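Local coordinates for protein beta sliding clamp (Streptococcus pneumoniae, PDB 2AWA) that forms a ring-shaped head-to-tail homodimer around DNA and probably tethers DNA polymerases and other proteins to it, making replication processive, at residues 85-90 with 108-113; 56-61 with 133-138; 16-21 with 104-109; 21-26 with 68-73; 145-150 with 236-241. All blocks are in the same frame, centred on the assembly; numbering follows the deposited sequence.

In the fold
From the N terminus, 16-21 opens interaction 3 and 21-26, in the helix that follows strand 15-19, opens interaction 4, which closes at 68-73 and so nests inside interaction 3. Segment 56-61, on the strand before 64-71, opens interaction 2, which crosses both. Segment 85-90 then opens interaction 1. Strand 105-111 closes first interaction 3 and then interaction 1, which lies nested within the loop that interaction 2 closes at 133-138. These four tie helix 20-31, the loop at 133-138 and two sheets together. Interaction 5 (145-150 with 236-241) follows in series in the central domain, at the opposite edge from 85-90 of the eight-stranded sheet that spans both domains.

Interaction 1: 85-90 with 108-113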
# COMPACT_ATOMS: atom_id res chain seq x y z
N GLY B 85 15.98 25.61 -24.71
CA GLY B 85 16.37 24.34 -25.29
C GLY B 85 15.43 23.21 -24.95
O GLY B 85 14.41 23.41 -24.29
N SER B 86 15.80 22.01 -25.39
CA SER B 86 14.97 20.83 -25.22
C SER B 86 15.79 19.61 -24.80
O SER B 86 16.93 19.45 -25.22
CB SER B 86 14.28 20.53 -26.54
OG SER B 86 13.40 19.44 -26.39
N ILE B 87 15.19 18.73 -23.99
CA ILE B 87 15.88 17.51 -23.55
C ILE B 87 14.88 16.43 -23.13
O ILE B 87 13.73 16.73 -22.79
CB ILE B 87 16.88 17.84 -22.37
CG1 ILE B 87 17.97 16.78 -22.21
CG2 ILE B 87 16.14 18.05 -21.05
CD1 ILE B 87 18.98 16.80 -23.31
N LEU B 88 15.33 15.18 -23.15
CA LEU B 88 14.58 14.05 -22.64
C LEU B 88 15.26 13.44 -21.42
O LEU B 88 16.47 13.26 -21.42
CB LEU B 88 14.50 12.97 -23.70
CG LEU B 88 13.85 13.41 -24.98
CD1 LEU B 88 13.69 12.22 -25.91
CD2 LEU B 88 12.51 14.07 -24.69
N LEU B 89 14.47 13.10 -20.40
CA LEU B 89 14.99 12.35 -19.25
C LEU B 89 14.07 11.18 -18.94
O LEU B 89 12.87 11.26 -19.15
CB LEU B 89 15.08 13.27 -18.05
CG LEU B 89 16.06 14.43 -18.16
CD1 LEU B 89 15.68 15.59 -17.27
CD2 LEU B 89 17.46 13.93 -17.83
N GLU B 90 14.63 10.08 -18.46
CA GLU B 90 13.79 8.97 -18.01
C GLU B 90 12.98 9.46 -16.83
O GLU B 90 13.52 9.89 -15.81
CB GLU B 90 14.62 7.76 -17.65
CG GLU B 90 15.30 7.13 -18.86
CD GLU B 90 14.35 6.38 -19.79
OE1 GLU B 90 13.18 6.12 -19.40
OE2 GLU B 90 14.78 6.03 -20.92
N PHE B 108 18.73 23.92 -12.94
CA PHE B 108 18.64 22.93 -14.00
C PHE B 108 19.51 23.43 -15.15
O PHE B 108 19.09 24.33 -15.87
CB PHE B 108 17.18 22.81 -14.43
CG PHE B 108 16.89 21.65 -15.36
CD1 PHE B 108 17.41 21.62 -16.65
CD2 PHE B 108 16.05 20.62 -14.95
CE1 PHE B 108 17.13 20.58 -17.50
CE2 PHE B 108 15.76 19.56 -15.82
CZ PHE B 108 16.30 19.54 -17.09
N LYS B 109 20.71 22.87 -15.31
CA LYS B 109 21.64 23.32 -16.36
C LYS B 109 22.08 22.20 -17.29
O LYS B 109 22.70 21.24 -16.85
CB LYS B 109 22.90 23.97 -15.77
CG LYS B 109 23.84 24.55 -16.83
CD LYS B 109 25.05 25.28 -16.25
CE LYS B 109 26.02 25.68 -17.37
NZ LYS B 109 27.37 26.12 -16.88
N GLU B 110 21.76 22.34 -18.57
CA GLU B 110 22.26 21.42 -19.59
C GLU B 110 23.73 21.69 -19.87
O GLU B 110 24.18 22.84 -19.83
CB GLU B 110 21.46 21.53 -20.91
CG GLU B 110 21.94 20.57 -22.02
CD GLU B 110 21.10 20.59 -23.27
OE1 GLU B 110 20.13 21.38 -23.37
OE2 GLU B 110 21.43 19.82 -24.19
N ILE B 111 24.47 20.63 -20.16
CA ILE B 111 25.86 20.70 -20.55
C ILE B 111 26.17 19.72 -21.70
O ILE B 111 25.26 19.11 -22.27
CB ILE B 111 26.78 20.41 -19.33
CG1 ILE B 111 26.65 18.95 -18.87
CG2 ILE B 111 26.47 21.38 -18.19
CD1 ILE B 111 27.85 18.45 -18.09
N GLU B 112 27.45 19.63 -22.04
CA GLU B 112 27.98 18.66 -23.02
C GLU B 112 27.29 17.30 -23.03
O GLU B 112 27.18 16.62 -22.00
CB GLU B 112 29.50 18.46 -22.82
CG GLU B 112 29.99 18.37 -21.35
CD GLU B 112 30.51 19.70 -20.79
N GLN B 113 26.82 16.93 -24.21
CA GLN B 113 26.33 15.58 -24.50
C GLN B 113 25.05 15.19 -23.76
O GLN B 113 24.99 14.15 -23.10
CB GLN B 113 27.45 14.54 -24.29
CG GLN B 113 28.61 14.69 -25.29
CD GLN B 113 29.85 13.93 -24.89
OE1 GLN B 113 29.78 12.98 -24.11
NE2 GLN B 113 30.99 14.35 -25.42
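Leu-89 meets the outer end of the Phe-108 ring with its CD1 methyl, 4.0 Å from CZ, the two side chains arriving from opposite directions. The methyl comes in obliquely, while Ile-87 CG2 lies at the ring's edge, near its plane and 4.2 Å from CZ. Two branched aliphatic residues on alternate positions of strand 85-90 thus receive one aromatic tip, a good match for a buried seam where bulk and shape matter more than direction. Phe-108 CG is anti to the backbone N (chi1 -170°), which sends the ring across to the other strand. The two strands run at 90° with axes 9.5 Å apart, as between packed layers: strand 85-90 edges the eight-stranded sheet, and strand 105-111 belongs to the five-stranded sheet of the N-terminal domain. Phe-94 of helix 91-100 also touches Leu-89 and Phe-108. Further along, the extended chain of Glu-110 crosses Ile-87, placing OE2 4.0 Å from Ile-87 CD1. Its other oxygen, OE1, accepts a hydrogen bond from the backbone N of Ile-14, so the carboxylate is held by a partner outside the strand pair. With no hydrogen bond between the two segments, dispersion and the exclusion of water probably supply most of their attraction.

Interaction 2: 56-61 with 133-138; sequences TLIGSN and EQYPRI
Ser-60 OG and Tyr-135 OH share a hydrogen bond of 2.7 Å, in which either hydroxyl may be the donor. It fastens the loop between strands 123-128 and 147-150 of this DNA sliding ring to the end of strand 54-60, a member of the antiparallel sheet that runs on into the central domain. Serine suits the place because its short side chain sets a hydroxyl close to the backbone; its OG sits between the backbone N and the carbonyl carbon (chi1 59°) and faces the incoming phenol. Tyrosine supplies the reach. With CG anti to the backbone N (chi1 -164°), its ring extends from the loop to the strand and delivers OH to the buried serine, while Ile-58 and Leu-43 give the side chain apolar neighbours, with Thr-45 and Lys-47 beside them. The phenol also meets the strand backbone, its OH 3.5 Å from Gly-59 C. One face of the ring is partly covered by its own neighbour, Pro-136, whose CD stands 3.4 Å above the plane near the rim. Ile-58 and Ile-138 slide past each other in opposite directions, and a single methyl, Ile-58 CG2, serves two partners, lying 3.8 Å from Ile-138 CD1 and 4.0 Å from Tyr-135 CE1.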
# COMPACT_ATOMS: atom_id res chain seq x y z
N THR B 56 7.65 23.64 -20.65
CA THR B 56 6.57 22.73 -21.01
C THR B 56 7.04 21.31 -20.77
O THR B 56 8.10 20.90 -21.23
CB THR B 56 6.17 22.86 -22.48
OG1 THR B 56 5.95 24.23 -22.81
CG2 THR B 56 4.87 22.08 -22.76
N LEU B 57 6.24 20.55 -20.02
CA LEU B 57 6.51 19.14 -19.75
C LEU B 57 5.59 18.28 -20.59
O LEU B 57 4.38 18.33 -20.43
CB LEU B 57 6.28 18.83 -18.28
CG LEU B 57 7.18 19.65 -17.35
CD1 LEU B 57 6.74 19.45 -15.92
CD2 LEU B 57 8.64 19.27 -17.54
N ILE B 58 6.18 17.48 -21.48
CA ILE B 58 5.41 16.59 -22.34
C ILE B 58 5.62 15.11 -22.01
O ILE B 58 6.74 14.63 -21.85
CB ILE B 58 5.67 16.86 -23.83
CG1 ILE B 58 5.26 18.31 -24.15
CG2 ILE B 58 4.89 15.89 -24.70
CD1 ILE B 58 5.49 18.73 -25.60
N GLY B 59 4.50 14.40 -21.89
CA GLY B 59 4.48 12.96 -21.67
C GLY B 59 3.37 12.27 -22.45
O GLY B 59 2.30 12.86 -22.72
N SER B 60 3.61 11.02 -22.82
CA SER B 60 2.65 10.26 -23.58
C SER B 60 2.95 8.78 -23.53
O SER B 60 4.06 8.35 -23.23
CB SER B 60 2.64 10.71 -25.04
OG SER B 60 3.92 10.55 -25.61
N ASN B 61 1.92 7.99 -23.81
CA ASN B 61 2.07 6.56 -23.83
C ASN B 61 1.40 5.95 -25.04
O ASN B 61 1.24 4.73 -25.11
CB ASN B 61 1.50 5.97 -22.53
CG ASN B 61 0.01 6.18 -22.38
OD1 ASN B 61 -0.68 6.59 -23.31
ND2 ASN B 61 -0.51 5.87 -21.20
N GLU B 133 14.79 15.22 -30.43
CA GLU B 133 14.32 15.21 -31.81
C GLU B 133 13.64 13.88 -32.12
O GLU B 133 12.71 13.82 -32.92
CB GLU B 133 15.50 15.48 -32.76
CG GLU B 133 15.13 16.14 -34.09
CD GLU B 133 16.37 16.59 -34.88
OE1 GLU B 133 17.51 16.37 -34.43
OE2 GLU B 133 16.19 17.18 -35.97
N GLN B 134 14.07 12.81 -31.46
CA GLN B 134 13.47 11.49 -31.66
C GLN B 134 12.11 11.33 -31.00
O GLN B 134 11.40 10.38 -31.30
CB GLN B 134 14.41 10.40 -31.15
CG GLN B 134 14.54 10.35 -29.63
CD GLN B 134 15.88 9.78 -29.19
OE1 GLN B 134 16.24 8.66 -29.55
NE2 GLN B 134 16.63 10.55 -28.42
N TYR B 135 11.75 12.23 -30.09
CA TYR B 135 10.47 12.15 -29.40
C TYR B 135 9.37 12.48 -30.39
O TYR B 135 9.47 13.44 -31.12
CB TYR B 135 10.39 13.12 -28.21
CG TYR B 135 9.25 12.80 -27.25
CD1 TYR B 135 7.97 13.32 -27.46
CD2 TYR B 135 9.43 11.93 -26.17
CE1 TYR B 135 6.91 13.01 -26.61
CE2 TYR B 135 8.36 11.61 -25.31
CZ TYR B 135 7.11 12.16 -25.54
OH TYR B 135 6.05 11.86 -24.71
N PRO B 136 8.31 11.66 -30.43
CA PRO B 136 7.26 11.88 -31.40
C PRO B 136 6.44 13.12 -31.13
O PRO B 136 5.88 13.26 -30.07
CB PRO B 136 6.37 10.64 -31.21
CG PRO B 136 6.60 10.23 -29.84
CD PRO B 136 8.03 10.49 -29.58
N ARG B 137 6.35 14.00 -32.13
CA ARG B 137 5.45 15.16 -32.07
C ARG B 137 4.00 14.73 -31.91
O ARG B 137 3.60 13.70 -32.44
CB ARG B 137 5.59 15.98 -33.36
N ILE B 138 3.20 15.51 -31.18
CA ILE B 138 1.79 15.19 -30.94
C ILE B 138 0.92 15.79 -32.05
O ILE B 138 1.08 16.96 -32.39
CB ILE B 138 1.30 15.73 -29.56
CG1 ILE B 138 2.19 15.21 -28.42
CG2 ILE B 138 -0.15 15.32 -29.31
CD1 ILE B 138 1.97 15.92 -27.09

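Interaction 3: 16-21 with 104-109; sequences FSINKN and VTLDFK
Phe-16 and Phe-108 lie ring on ring in an offset stack, with centroids 4.5 Å apart and planes at 18°. The outer edge of Phe-16 slides over the root of the other ring, bringing its CZ 3.3 Å from Phe-108 CG, while Phe-108 CB makes a CH-pi contact over the Phe-16 face. The torsion of Phe-16 explains this: its CG stands between the backbone N and the carbonyl carbon (chi1 66°), leaning the ring across toward the neighbouring strand. On the same face, Ile-18 and Leu-106 point the same way, CG2 to CG at 4.0 Å, and Leu-106 CD2 goes on to meet Lys-20 CB. These pairs are set by antiparallel register between strands 15-19 and 105-111 in the five-stranded sheet of the N-terminal domain. Phe-16 with Phe-108 and Ile-18 with Leu-106 are hydrogen-bonded pairs, with Ser-17 and Asp-107 on the other face between them; Phe-108 N to Phe-16 O measures 2.8 Å. Beyond Asn-19, strand 15-19 gives way to helix 20-31, whose first residue, Lys-20, bonds through N to Val-104 O. Asn-19, able to accept from a backbone N-H, is the N-cap, its OD1 taking the hydrogen of Leu-22 N. Lys-20 NZ reaches back to Leu-101 O, and Asp-107 OD2 bonds to His-15.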
# COMPACT_ATOMS: atom_id res chain seq x y z
N PHE B 16 17.67 26.89 -16.46
CA PHE B 16 16.67 27.60 -15.69
C PHE B 16 16.73 27.17 -14.23
O PHE B 16 17.41 26.18 -13.88
CB PHE B 16 15.26 27.31 -16.23
CG PHE B 16 14.83 25.89 -16.07
CD1 PHE B 16 14.17 25.48 -14.92
CD2 PHE B 16 15.09 24.96 -17.05
CE1 PHE B 16 13.77 24.18 -14.77
CE2 PHE B 16 14.69 23.63 -16.89
CZ PHE B 16 14.03 23.26 -15.76
N SER B 17 16.03 27.93 -13.39
CA SER B 17 15.86 27.56 -11.98
C SER B 17 14.39 27.72 -11.60
O SER B 17 13.67 28.49 -12.24
CB SER B 17 16.75 28.41 -11.08
OG SER B 17 16.38 29.77 -11.19
N ILE B 18 13.98 27.01 -10.54
CA ILE B 18 12.58 26.81 -10.23
C ILE B 18 12.39 26.32 -8.81
O ILE B 18 13.30 25.73 -8.23
CB ILE B 18 11.98 25.75 -11.18
CG1 ILE B 18 10.45 25.75 -11.11
CG2 ILE B 18 12.53 24.35 -10.86
CD1 ILE B 18 9.81 25.15 -12.32
N ASN B 19 11.20 26.52 -8.28
CA ASN B 19 10.82 26.03 -6.95
C ASN B 19 10.64 24.49 -7.02
O ASN B 19 9.87 23.99 -7.81
CB ASN B 19 9.56 26.80 -6.48
CG ASN B 19 8.85 26.15 -5.31
OD1 ASN B 19 8.03 25.25 -5.49
ND2 ASN B 19 9.10 26.65 -4.10
N LYS B 20 11.39 23.75 -6.21
CA LYS B 20 11.37 22.28 -6.29
C LYS B 20 9.97 21.69 -6.23
O LYS B 20 9.64 20.83 -7.05
CB LYS B 20 12.25 21.63 -5.21
CG LYS B 20 12.24 20.06 -5.26
CD LYS B 20 12.91 19.43 -4.04
CE LYS B 20 11.97 19.40 -2.85
NZ LYS B 20 12.69 19.14 -1.58
N ASN B 21 9.14 22.14 -5.30
CA ASN B 21 7.79 21.56 -5.17
C ASN B 21 6.82 21.83 -6.33
O ASN B 21 6.13 20.92 -6.76
CB ASN B 21 7.15 21.96 -3.85
CG ASN B 21 7.85 21.33 -2.67
OD1 ASN B 21 8.64 20.37 -2.83
ND2 ASN B 21 7.58 21.85 -1.48
N VAL B 104 14.57 24.29 -1.41
CA VAL B 104 13.29 24.77 -1.93
C VAL B 104 13.31 25.10 -3.43
O VAL B 104 12.29 24.98 -4.11
CB VAL B 104 12.83 26.04 -1.11
CG1 VAL B 104 11.78 26.87 -1.86
CG2 VAL B 104 12.30 25.64 0.25
N THR B 105 14.44 25.56 -3.94
CA THR B 105 14.62 25.81 -5.36
C THR B 105 15.72 24.93 -5.90
O THR B 105 16.50 24.34 -5.13
CB THR B 105 15.00 27.29 -5.67
OG1 THR B 105 16.30 27.60 -5.14
CG2 THR B 105 13.96 28.27 -5.11
N LEU B 106 15.82 24.86 -7.22
CA LEU B 106 16.89 24.09 -7.83
C LEU B 106 17.33 24.64 -9.16
O LEU B 106 16.55 25.28 -9.87
CB LEU B 106 16.46 22.64 -7.98
CG LEU B 106 15.46 22.27 -9.06
CD1 LEU B 106 16.15 21.73 -10.30
CD2 LEU B 106 14.51 21.23 -8.52
N ASP B 107 18.59 24.38 -9.48
CA ASP B 107 19.17 24.79 -10.74
C ASP B 107 19.16 23.65 -11.72
O ASP B 107 19.54 22.55 -11.39
CB ASP B 107 20.60 25.29 -10.53
CG ASP B 107 21.02 26.26 -11.61
OD1 ASP B 107 20.69 27.46 -11.48
OD2 ASP B 107 21.65 25.83 -12.60
N PHE B 108 18.73 23.92 -12.94
CA PHE B 108 18.64 22.93 -14.00
C PHE B 108 19.51 23.43 -15.15
O PHE B 108 19.09 24.33 -15.87
CB PHE B 108 17.18 22.81 -14.43
CG PHE B 108 16.89 21.65 -15.36
CD1 PHE B 108 17.41 21.62 -16.65
CD2 PHE B 108 16.05 20.62 -14.95
CE1 PHE B 108 17.13 20.58 -17.50
CE2 PHE B 108 15.76 19.56 -15.82
CZ PHE B 108 16.30 19.54 -17.09
N LYS B 109 20.71 22.87 -15.31
CA LYS B 109 21.64 23.32 -16.36
C LYS B 109 22.08 22.20 -17.29
O LYS B 109 22.70 21.24 -16.85
CB LYS B 109 22.90 23.97 -15.77
CG LYS B 109 23.84 24.55 -16.83
CD LYS B 109 25.05 25.28 -16.25
CE LYS B 109 26.02 25.68 -17.37
NZ LYS B 109 27.37 26.12 -16.88

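Interaction 4: 21-26 with 68-73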
# COMPACT_ATOMS: atom_id res chain seq x y z
N ASN B 21 9.14 22.14 -5.30
CA ASN B 21 7.79 21.56 -5.17
C ASN B 21 6.82 21.83 -6.33
O ASN B 21 6.13 20.92 -6.76
CB ASN B 21 7.15 21.96 -3.85
CG ASN B 21 7.85 21.33 -2.67
OD1 ASN B 21 8.64 20.37 -2.83
ND2 ASN B 21 7.58 21.85 -1.48
N LEU B 22 6.76 23.05 -6.85
CA LEU B 22 5.87 23.30 -7.97
C LEU B 22 6.34 22.53 -9.20
O LEU B 22 5.51 22.02 -9.97
CB LEU B 22 5.75 24.79 -8.29
CG LEU B 22 4.58 25.08 -9.24
CD1 LEU B 22 3.80 26.31 -8.81
CD2 LEU B 22 5.07 25.24 -10.68
N PHE B 23 7.67 22.41 -9.36
CA PHE B 23 8.26 21.62 -10.44
C PHE B 23 7.83 20.19 -10.27
O PHE B 23 7.27 19.59 -11.18
CB PHE B 23 9.79 21.74 -10.42
CG PHE B 23 10.50 21.17 -11.63
CD1 PHE B 23 10.01 21.35 -12.91
CD2 PHE B 23 11.71 20.52 -11.48
CE1 PHE B 23 10.69 20.84 -14.00
CE2 PHE B 23 12.39 20.02 -12.58
CZ PHE B 23 11.87 20.17 -13.84
N LEU B 24 8.07 19.65 -9.07
CA LEU B 24 7.77 18.25 -8.78
C LEU B 24 6.30 17.91 -9.01
O LEU B 24 5.98 16.80 -9.43
CB LEU B 24 8.15 17.90 -7.34
CG LEU B 24 8.16 16.41 -6.99
CD1 LEU B 24 9.14 15.61 -7.85
CD2 LEU B 24 8.50 16.24 -5.53
N GLN B 25 5.42 18.86 -8.74
CA GLN B 25 4.00 18.62 -8.93
C GLN B 25 3.70 18.49 -10.40
O GLN B 25 3.10 17.53 -10.82
CB GLN B 25 3.16 19.75 -8.32
CG GLN B 25 1.69 19.39 -8.29
CD GLN B 25 0.79 20.57 -8.05
OE1 GLN B 25 1.21 21.58 -7.47
NE2 GLN B 25 -0.45 20.46 -8.50
N ALA B 26 4.14 19.46 -11.19
CA ALA B 26 4.01 19.39 -12.64
C ALA B 26 4.59 18.11 -13.23
O ALA B 26 3.96 17.51 -14.11
CB ALA B 26 4.66 20.60 -13.27
N ASN B 68 1.97 19.74 -19.82
CA ASN B 68 1.86 20.58 -18.64
C ASN B 68 2.87 21.73 -18.70
O ASN B 68 4.08 21.52 -18.62
CB ASN B 68 2.10 19.72 -17.42
CG ASN B 68 1.60 20.34 -16.17
OD1 ASN B 68 0.96 21.40 -16.17
ND2 ASN B 68 1.86 19.67 -15.07
N PHE B 69 2.35 22.93 -18.82
CA PHE B 69 3.15 24.14 -18.98
C PHE B 69 3.29 24.90 -17.64
O PHE B 69 2.31 25.13 -16.95
CB PHE B 69 2.46 24.99 -20.04
CG PHE B 69 2.98 26.36 -20.18
CD1 PHE B 69 4.19 26.59 -20.83
CD2 PHE B 69 2.25 27.45 -19.73
CE1 PHE B 69 4.67 27.90 -21.02
CE2 PHE B 69 2.72 28.75 -19.92
CZ PHE B 69 3.93 28.97 -20.56
N ILE B 70 4.52 25.26 -17.29
CA ILE B 70 4.79 26.17 -16.17
C ILE B 70 5.28 27.48 -16.76
O ILE B 70 6.36 27.52 -17.32
CB ILE B 70 5.92 25.63 -15.24
CG1 ILE B 70 5.62 24.20 -14.81
CG2 ILE B 70 6.08 26.53 -14.02
CD1 ILE B 70 6.83 23.48 -14.24
N SER B 71 4.51 28.55 -16.63
CA SER B 71 4.95 29.85 -17.18
C SER B 71 5.95 30.58 -16.26
O SER B 71 5.85 30.52 -15.03
CB SER B 71 3.76 30.77 -17.43
OG SER B 71 3.56 31.63 -16.33
N GLN B 72 6.90 31.27 -16.90
CA GLN B 72 7.86 32.14 -16.21
C GLN B 72 7.15 33.09 -15.25
O GLN B 72 7.58 33.24 -14.10
CB GLN B 72 8.67 32.94 -17.26
CG GLN B 72 9.56 34.08 -16.74
CD GLN B 72 9.89 35.10 -17.84
N LYS B 73 6.05 33.69 -15.71
CA LYS B 73 5.34 34.73 -14.95
C LYS B 73 4.53 34.20 -13.76
O LYS B 73 4.00 34.99 -12.97
CB LYS B 73 4.42 35.55 -15.88
CG LYS B 73 5.17 36.35 -16.96
CD LYS B 73 4.20 37.03 -17.95
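Ile-70 has CG2 anti to its own backbone N and CG1 beside that N (chi1 -52°), a fork that offers helix 20-31 two separate methyl tips. Leu-22 answers with CG likewise anti to N, swinging CD2 to 3.7 Å from Ile-70 CG2 as the two side chains slide past each other in opposite directions. The longer branch of Ile-70 enters one turn further along: its CD1 rests 3.7 Å from Ala-26 CB and 4.1 Å from Phe-23 CD1, at the edge of the phenyl ring. A small alanine lets the strand come near here, and the CA atoms of Ala-26 and Asn-68 are 6.5 Å apart. Asn-68, buried, turns its amide to the helix and donates from ND2 to Ala-26 O at 3.2 Å. The carbonyl lies close to the amide plane but is approached from its side, with a C=O...donor angle of 103°, and Thr-30 OG1 also bonds to this oxygen. Asparagine is apt, since its N-H can reach a backbone carbonyl of the helix. The helix runs nearly antiparallel to strand 68-71, at 161° with axes 9.7 Å apart, an instance of the packing of helices against sheets found in each domain of the sliding DNA ring.

Interaction 5: 145-150 with 236-241; sequences TPLILE and IFFANN
Ile-236 begins with CB 4.2 Å from Leu-147 CB, where the two residues sit as neighbours on one face of the sheet. From there CG1, anti to the carbonyl carbon (chi1 -47°), passes 3.6 Å from Leu-147 O, and the terminal CD1 reaches Leu-149 CD1 at 3.8 Å, crossing it at a slant. A beta-branched residue suits this strand, and its long branch can bridge to the next residue on the same side of the partner strand. Beneath the side chains, the backbones of Leu-147 and Ile-236 form an antiparallel hydrogen-bonded pair. Leu-147 N donates to Ile-236 O at 2.9 Å, meeting a lone pair in the carbonyl plane, and Ile-236 N returns a bond of 2.8 Å to Leu-147 O. Leu-147 also sends CD2 to the edge of the Phe-238 ring, 4.0 Å from CE2; that ring is stacked with Phe-211. Just before the paired residue, Pro-146 runs alongside Phe-237, its CB 3.4 Å from CZ, with the proline CA over one face of the ring. Proline has no N-H to donate, which fits a residue just ahead of the strand, and its compact apolar ring lies easily against an aromatic side chain. Leu-154 of helix 151-161 packs on both Leu-149 and Ile-236, tying the helix to this face of the sheet. Strand 147-150 thus borders the eight-stranded antiparallel sheet and leads directly into the helix that packs on it, as helices pack on sheets in each domain of the beta sliding ring.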
# COMPACT_ATOMS: atom_id res chain seq x y z
N THR B 145 -14.43 25.32 -32.10
CA THR B 145 -15.21 25.89 -31.01
C THR B 145 -15.17 24.91 -29.83
O THR B 145 -15.57 23.75 -29.96
CB THR B 145 -16.68 26.14 -31.42
OG1 THR B 145 -16.74 27.26 -32.33
CG2 THR B 145 -17.56 26.41 -30.19
N PRO B 146 -14.69 25.38 -28.66
CA PRO B 146 -14.58 24.51 -27.51
C PRO B 146 -15.93 24.24 -26.88
O PRO B 146 -16.87 25.01 -27.05
CB PRO B 146 -13.70 25.31 -26.56
CG PRO B 146 -13.96 26.71 -26.90
CD PRO B 146 -14.24 26.75 -28.37
N LEU B 147 -16.03 23.13 -26.17
CA LEU B 147 -17.16 22.84 -25.30
C LEU B 147 -16.63 23.06 -23.90
O LEU B 147 -15.56 22.56 -23.57
CB LEU B 147 -17.62 21.38 -25.47
CG LEU B 147 -18.45 20.72 -24.35
CD1 LEU B 147 -19.84 21.28 -24.23
CD2 LEU B 147 -18.56 19.25 -24.61
N ILE B 148 -17.36 23.80 -23.08
CA ILE B 148 -16.90 24.08 -21.73
C ILE B 148 -17.77 23.37 -20.71
O ILE B 148 -18.97 23.58 -20.66
CB ILE B 148 -16.85 25.60 -21.44
CG1 ILE B 148 -16.03 26.29 -22.53
CG2 ILE B 148 -16.23 25.86 -20.07
CD1 ILE B 148 -15.74 27.75 -22.24
N LEU B 149 -17.15 22.51 -19.91
CA LEU B 149 -17.87 21.83 -18.85
C LEU B 149 -17.16 22.06 -17.53
O LEU B 149 -15.92 22.06 -17.45
CB LEU B 149 -17.97 20.31 -19.11
CG LEU B 149 -18.60 19.90 -20.44
CD1 LEU B 149 -18.50 18.39 -20.68
CD2 LEU B 149 -20.05 20.36 -20.51
N GLU B 150 -17.98 22.25 -16.50
CA GLU B 150 -17.51 22.26 -15.14
C GLU B 150 -16.83 20.89 -14.91
O GLU B 150 -17.38 19.85 -15.27
CB GLU B 150 -18.70 22.54 -14.20
CG GLU B 150 -18.35 22.93 -12.77
N ILE B 236 -13.08 21.52 -24.15
CA ILE B 236 -13.00 20.25 -24.88
C ILE B 236 -13.05 20.49 -26.38
O ILE B 236 -13.87 21.26 -26.88
CB ILE B 236 -14.12 19.28 -24.45
CG1 ILE B 236 -14.22 19.23 -22.92
CG2 ILE B 236 -13.83 17.84 -24.97
CD1 ILE B 236 -15.11 18.12 -22.37
N PHE B 237 -12.12 19.87 -27.10
CA PHE B 237 -12.12 20.01 -28.57
C PHE B 237 -12.20 18.62 -29.17
O PHE B 237 -11.60 17.69 -28.65
CB PHE B 237 -10.86 20.73 -29.07
CG PHE B 237 -10.73 22.13 -28.55
CD1 PHE B 237 -10.36 22.35 -27.24
CD2 PHE B 237 -10.98 23.24 -29.38
CE1 PHE B 237 -10.24 23.62 -26.73
CE2 PHE B 237 -10.86 24.52 -28.88
CZ PHE B 237 -10.49 24.72 -27.56
N PHE B 238 -12.96 18.49 -30.26
CA PHE B 238 -13.25 17.20 -30.88
C PHE B 238 -12.58 17.06 -32.24
O PHE B 238 -12.62 17.97 -33.05
CB PHE B 238 -14.77 17.03 -31.04
CG PHE B 238 -15.50 16.86 -29.73
CD1 PHE B 238 -15.53 15.63 -29.09
CD2 PHE B 238 -16.10 17.94 -29.12
CE1 PHE B 238 -16.18 15.48 -27.86
CE2 PHE B 238 -16.76 17.80 -27.93
CZ PHE B 238 -16.80 16.58 -27.29
N ALA B 239 -11.95 15.92 -32.47
CA ALA B 239 -11.65 15.45 -33.83
C ALA B 239 -12.21 14.03 -33.97
O ALA B 239 -12.78 13.48 -33.01
CB ALA B 239 -10.15 15.46 -34.10
N ASN B 240 -12.07 13.44 -35.16
CA ASN B 240 -12.59 12.10 -35.42
C ASN B 240 -11.77 11.05 -34.69
O ASN B 240 -12.30 10.09 -34.16
CB ASN B 240 -12.60 11.81 -36.93
N ASN B 241 -10.46 11.27 -34.67
CA ASN B 241 -9.50 10.31 -34.12
C ASN B 241 -9.27 10.51 -32.62
O ASN B 241 -8.89 9.58 -31.93
CB ASN B 241 -8.16 10.42 -34.90
CG ASN B 241 -7.73 11.88 -35.16